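Nitrite oxidoreductase subunit A (Kuenenia stuttgartiensis, PDB 7B04) is the NarG-like subunit of an enzyme of the molybdopterin oxidoreductase family, carrying molybdenum, two MD1 ligands and an iron/sulfur cluster. Local coordinates at residues B[135-146]-B[159-170]. Sequence-based numbering, arbitrary orientation.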
loop_
_atom_site.group_PDB
_atom_site.type_symbol
_atom_site.label_atom_id
_atom_site.label_comp_id
_atom_site.label_asym_id
_atom_site.label_seq_id
_atom_site.Cartn_x
_atom_site.Cartn_y
_atom_site.Cartn_z
ATOM N N LEU B 135 6.697 -17.325 -23.706
ATOM C CA LEU B 135 8.090 -16.981 -23.944
ATOM C C LEU B 135 8.984 -18.188 -23.705
ATOM O O LEU B 135 8.767 -18.962 -22.767
ATOM C CB LEU B 135 8.539 -15.830 -23.039
ATOM C CG LEU B 135 7.891 -14.467 -23.267
ATOM C CD1 LEU B 135 8.314 -13.491 -22.179
ATOM C CD2 LEU B 135 8.263 -13.939 -24.637
ATOM N N ILE B 136 9.989 -18.341 -24.564
ATOM C CA ILE B 136 11.043 -19.331 -24.390
ATOM C C ILE B 136 12.375 -18.634 -24.633
ATOM O O ILE B 136 12.495 -17.803 -25.540
ATOM C CB ILE B 136 10.861 -20.542 -25.332
ATOM C CG1 ILE B 136 11.954 -21.585 -25.090
ATOM C CG2 ILE B 136 10.836 -20.104 -26.791
ATOM C CD1 ILE B 136 11.725 -22.891 -25.823
ATOM N N ARG B 137 13.370 -18.958 -23.814
ATOM C CA ARG B 137 14.670 -18.315 -23.927
ATOM C C ARG B 137 15.442 -18.899 -25.103
ATOM O O ARG B 137 15.408 -20.108 -25.349
ATOM C CB ARG B 137 15.467 -18.473 -22.634
ATOM C CG ARG B 137 16.731 -17.633 -22.591
ATOM C CD ARG B 137 17.417 -17.762 -21.248
ATOM N NE ARG B 137 17.742 -19.153 -20.962
ATOM C CZ ARG B 137 18.806 -19.787 -21.440
ATOM N NH1 ARG B 137 19.668 -19.157 -22.229
ATOM N NH2 ARG B 137 19.009 -21.055 -21.126
ATOM N N LYS B 138 16.140 -18.024 -25.830
ATOM C CA LYS B 138 16.826 -18.443 -27.049
ATOM C C LYS B 138 17.882 -19.503 -26.758
ATOM O O LYS B 138 17.973 -20.513 -27.465
ATOM C CB LYS B 138 17.455 -17.234 -27.742
ATOM C CG LYS B 138 18.112 -17.565 -29.073
ATOM C CD LYS B 138 18.776 -16.345 -29.692
ATOM C CE LYS B 138 19.301 -16.656 -31.085
ATOM N NZ LYS B 138 20.385 -17.677 -31.058
ATOM N N GLY B 139 18.685 -19.298 -25.715
ATOM C CA GLY B 139 19.731 -20.262 -25.415
ATOM C C GLY B 139 19.248 -21.567 -24.819
ATOM O O GLY B 139 20.064 -22.473 -24.626
ATOM N N TRP B 140 17.949 -21.707 -24.566
ATOM C CA TRP B 140 17.399 -22.988 -24.147
ATOM C C TRP B 140 16.730 -23.709 -25.302
ATOM O O TRP B 140 16.872 -24.929 -25.438
ATOM C CB TRP B 140 16.392 -22.808 -23.008
ATOM C CG TRP B 140 16.074 -24.093 -22.300
ATOM C CD1 TRP B 140 16.655 -24.568 -21.160
ATOM C CD2 TRP B 140 15.114 -25.081 -22.701
ATOM N NE1 TRP B 140 16.109 -25.782 -20.820
ATOM C CE2 TRP B 140 15.162 -26.121 -21.750
ATOM C CE3 TRP B 140 14.215 -25.185 -23.768
ATOM C CZ2 TRP B 140 14.346 -27.248 -21.834
ATOM C CZ3 TRP B 140 13.410 -26.306 -23.851
ATOM C CH2 TRP B 140 13.479 -27.321 -22.890
ATOM N N LYS B 141 15.999 -22.968 -26.136
ATOM C CA LYS B 141 15.486 -23.534 -27.375
ATOM C C LYS B 141 16.636 -23.999 -28.258
ATOM O O LYS B 141 16.535 -25.028 -28.936
ATOM C CB LYS B 141 14.623 -22.497 -28.090
ATOM C CG LYS B 141 14.029 -22.945 -29.409
ATOM C CD LYS B 141 13.169 -21.836 -29.993
ATOM C CE LYS B 141 12.348 -22.325 -31.170
ATOM N NZ LYS B 141 13.208 -22.780 -32.296
ATOM N N ARG B 142 17.739 -23.245 -28.263
ATOM C CA ARG B 142 18.943 -23.669 -28.971
ATOM C C ARG B 142 19.463 -24.990 -28.416
ATOM O O ARG B 142 19.808 -25.906 -29.173
ATOM C CB ARG B 142 20.017 -22.584 -28.867
ATOM C CG ARG B 142 20.922 -22.462 -30.082
ATOM C CD ARG B 142 22.050 -21.461 -29.844
ATOM N NE ARG B 142 21.925 -20.761 -28.567
ATOM C CZ ARG B 142 22.227 -19.478 -28.386
ATOM N NH1 ARG B 142 22.672 -18.751 -29.401
ATOM N NH2 ARG B 142 22.086 -18.920 -27.191
ATOM N N TRP B 143 19.525 -25.101 -27.088
ATOM C CA TRP B 143 19.983 -26.332 -26.454
ATOM C C TRP B 143 19.038 -27.491 -26.752
ATOM O O TRP B 143 19.483 -28.624 -26.974
ATOM C CB TRP B 143 20.120 -26.100 -24.949
ATOM C CG TRP B 143 20.534 -27.294 -24.157
ATOM C CD1 TRP B 143 21.678 -28.017 -24.300
ATOM C CD2 TRP B 143 19.814 -27.891 -23.074
ATOM N NE1 TRP B 143 21.711 -29.038 -23.381
ATOM C CE2 TRP B 143 20.577 -28.981 -22.615
ATOM C CE3 TRP B 143 18.593 -27.613 -22.450
ATOM C CZ2 TRP B 143 20.162 -29.794 -21.564
ATOM C CZ3 TRP B 143 18.183 -28.419 -21.407
ATOM C CH2 TRP B 143 18.964 -29.496 -20.973
ATOM N N ALA B 144 17.730 -27.224 -26.768
ATOM C CA ALA B 144 16.760 -28.261 -27.101
ATOM C C ALA B 144 16.845 -28.672 -28.566
ATOM O O ALA B 144 16.559 -29.828 -28.900
ATOM C CB ALA B 144 15.347 -27.786 -26.766
ATOM N N ASP B 145 17.239 -27.754 -29.451
ATOM C CA ASP B 145 17.292 -28.065 -30.874
ATOM C C ASP B 145 18.569 -28.794 -31.260
ATOM O O ASP B 145 18.606 -29.438 -32.315
ATOM C CB ASP B 145 17.170 -26.786 -31.706
ATOM C CG ASP B 145 15.776 -26.194 -31.667
ATOM O OD1 ASP B 145 14.807 -26.961 -31.499
ATOM O OD2 ASP B 145 15.651 -24.959 -31.810
ATOM N N ASP B 146 19.609 -28.712 -30.436
ATOM C CA ASP B 146 20.859 -29.410 -30.696
ATOM C C ASP B 146 20.878 -30.815 -30.107
ATOM O O ASP B 146 21.912 -31.486 -30.176
ATOM C CB ASP B 146 22.039 -28.600 -30.147
ATOM C CG ASP B 146 22.260 -27.306 -30.907
ATOM O OD1 ASP B 146 21.915 -27.253 -32.107
ATOM O OD2 ASP B 146 22.780 -26.342 -30.308
ATOM N N TYR B 159 25.137 -22.080 -24.352
ATOM C CA TYR B 159 23.694 -21.902 -24.297
ATOM C C TYR B 159 23.265 -20.922 -23.212
ATOM O O TYR B 159 22.066 -20.788 -22.948
ATOM C CB TYR B 159 23.014 -23.257 -24.098
ATOM C CG TYR B 159 23.332 -24.255 -25.192
ATOM C CD1 TYR B 159 22.796 -24.114 -26.465
ATOM C CD2 TYR B 159 24.178 -25.331 -24.954
ATOM C CE1 TYR B 159 23.087 -25.020 -27.468
ATOM C CE2 TYR B 159 24.476 -26.243 -25.952
ATOM C CZ TYR B 159 23.927 -26.082 -27.206
ATOM O OH TYR B 159 24.219 -26.985 -28.202
ATOM N N MET B 160 24.225 -20.254 -22.569
ATOM C CA MET B 160 23.958 -19.113 -21.694
ATOM C C MET B 160 23.121 -19.510 -20.479
ATOM O O MET B 160 22.122 -18.871 -20.150
ATOM C CB MET B 160 23.294 -17.972 -22.468
ATOM C CG MET B 160 24.174 -17.356 -23.540
ATOM S SD MET B 160 23.358 -16.008 -24.413
ATOM C CE MET B 160 24.577 -15.623 -25.666
ATOM N N PHE B 161 23.542 -20.578 -19.800
ATOM C CA PHE B 161 22.927 -20.899 -18.518
ATOM C C PHE B 161 23.570 -20.111 -17.386
ATOM O O PHE B 161 22.898 -19.783 -16.402
ATOM C CB PHE B 161 23.023 -22.398 -18.221
ATOM C CG PHE B 161 22.112 -23.256 -19.061
ATOM C CD1 PHE B 161 21.523 -22.766 -20.213
ATOM C CD2 PHE B 161 21.830 -24.556 -18.680
ATOM C CE1 PHE B 161 20.690 -23.563 -20.977
ATOM C CE2 PHE B 161 20.990 -25.348 -19.437
ATOM C CZ PHE B 161 20.421 -24.853 -20.585
ATOM N N ASP B 162 24.859 -19.794 -17.514
ATOM C CA ASP B 162 25.530 -18.963 -16.522
ATOM C C ASP B 162 25.144 -17.497 -16.665
ATOM O O ASP B 162 25.075 -16.776 -15.663
ATOM C CB ASP B 162 27.047 -19.120 -16.635
ATOM C CG ASP B 162 27.578 -18.720 -18.000
ATOM O OD1 ASP B 162 26.771 -18.581 -18.943
ATOM O OD2 ASP B 162 28.807 -18.534 -18.123
ATOM N N ASN B 163 24.898 -17.042 -17.891
ATOM C CA ASN B 163 24.469 -15.675 -18.173
ATOM C C ASN B 163 23.109 -15.747 -18.863
ATOM O O ASN B 163 23.022 -15.731 -20.093
ATOM C CB ASN B 163 25.507 -14.947 -19.032
ATOM C CG ASN B 163 25.244 -13.457 -19.130
ATOM O OD1 ASN B 163 24.278 -12.945 -18.563
ATOM N ND2 ASN B 163 26.107 -12.752 -19.852
ATOM N N ARG B 164 22.047 -15.825 -18.063
ATOM C CA ARG B 164 20.684 -15.838 -18.579
ATOM C C ARG B 164 20.076 -14.448 -18.688
ATOM O O ARG B 164 18.969 -14.315 -19.224
ATOM C CB ARG B 164 19.777 -16.695 -17.688
ATOM C CG ARG B 164 19.888 -18.197 -17.881
ATOM C CD ARG B 164 18.745 -18.894 -17.154
ATOM N NE ARG B 164 18.730 -20.339 -17.359
ATOM C CZ ARG B 164 19.225 -21.220 -16.494
ATOM N NH1 ARG B 164 19.776 -20.804 -15.363
ATOM N NH2 ARG B 164 19.166 -22.519 -16.760
ATOM N N GLY B 165 20.763 -13.415 -18.207
ATOM C CA GLY B 165 20.197 -12.082 -18.195
ATOM C C GLY B 165 20.597 -11.252 -19.395
ATOM O O GLY B 165 20.091 -10.141 -19.585
ATOM N N ASN B 166 21.507 -11.780 -20.211
ATOM C CA ASN B 166 21.899 -11.148 -21.462
ATOM C C ASN B 166 21.463 -11.959 -22.675
ATOM O O ASN B 166 21.892 -11.665 -23.796
ATOM C CB ASN B 166 23.410 -10.914 -21.489
ATOM C CG ASN B 166 23.855 -9.894 -20.460
ATOM O OD1 ASN B 166 24.576 -10.221 -19.518
ATOM N ND2 ASN B 166 23.420 -8.651 -20.632
ATOM N N ASP B 167 20.621 -12.970 -22.477
ATOM C CA ASP B 167 20.037 -13.718 -23.575
ATOM C C ASP B 167 18.703 -13.076 -23.947
ATOM O O ASP B 167 18.316 -12.040 -23.404
ATOM C CB ASP B 167 19.880 -15.188 -23.185
ATOM C CG ASP B 167 19.722 -16.102 -24.384
ATOM O OD1 ASP B 167 19.697 -15.597 -25.525
ATOM O OD2 ASP B 167 19.630 -17.330 -24.182
ATOM N N GLU B 168 17.981 -13.688 -24.879
ATOM C CA GLU B 168 16.748 -13.112 -25.395
ATOM C C GLU B 168 15.579 -14.056 -25.154
ATOM O O GLU B 168 15.701 -15.271 -25.330
ATOM C CB GLU B 168 16.870 -12.802 -26.890
ATOM C CG GLU B 168 15.684 -12.044 -27.459
ATOM C CD GLU B 168 15.861 -11.700 -28.922
ATOM O OE1 GLU B 168 16.898 -12.086 -29.502
ATOM O OE2 GLU B 168 14.964 -11.044 -29.493
ATOM N N LEU B 169 14.446 -13.484 -24.752
ATOM C CA LEU B 169 13.208 -14.234 -24.590
ATOM C C LEU B 169 12.390 -14.098 -25.868
ATOM O O LEU B 169 11.963 -12.995 -26.226
ATOM C CB LEU B 169 12.424 -13.728 -23.382
ATOM C CG LEU B 169 13.086 -13.986 -22.027
ATOM C CD1 LEU B 169 12.345 -13.260 -20.920
ATOM C CD2 LEU B 169 13.160 -15.478 -21.740
ATOM N N LEU B 170 12.174 -15.217 -26.549
ATOM C CA LEU B 170 11.504 -15.252 -27.840
ATOM C C LEU B 170 10.044 -15.659 -27.684
ATOM O O LEU B 170 9.657 -16.323 -26.720
ATOM C CB LEU B 170 12.221 -16.220 -28.785
ATOM C CG LEU B 170 13.698 -15.908 -29.031
ATOM C CD1 LEU B 170 14.350 -17.006 -29.858
ATOM C CD2 LEU B 170 13.853 -14.552 -29.708
#
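Asp167 OD2 receives two donors from the 135-146 segment: Gly139 N, at 2.7 Å on the syn lone pair, and Arg137 NH1, in a salt bridge whose hydrogen bond is weak. The same NH1 gives a straighter bond to Tyr159 O (3.0 Å, 169°), which lies near the guanidinium plane. A bend at chi3 (58°) turns the Arg137 group toward this loop, while Asp692 pairs with its NE and with Arg164 NE, probably easing the closeness of the two arginines. In the strands that precede the helix and end the loop, Ile136 and Leu170 form an antiparallel hydrogen-bonded pair, continued by Lys138 N to Glu168 O. At the far end of the helix, Tyr159 OH donates to Asp146 OD2 over 2.6 Å, on the anti side of the carboxylate. Trp143 CB sits over the Tyr159 ring, 3.8 Å from its centroid, and Phe161 turns its edge to the face of the Trp143 six-membered ring, planes 80° apart. Trp140 CD1 touches Phe161 CZ and completes the aromatic cluster. Strand 135-137 leads into helix 138-145, a Schellman motif at Met160 closes helix 153-158, and the chain returns as antiparallel strand 169-171, at the margin of a mixed sheet within the molybdopterin oxidoreductase fold.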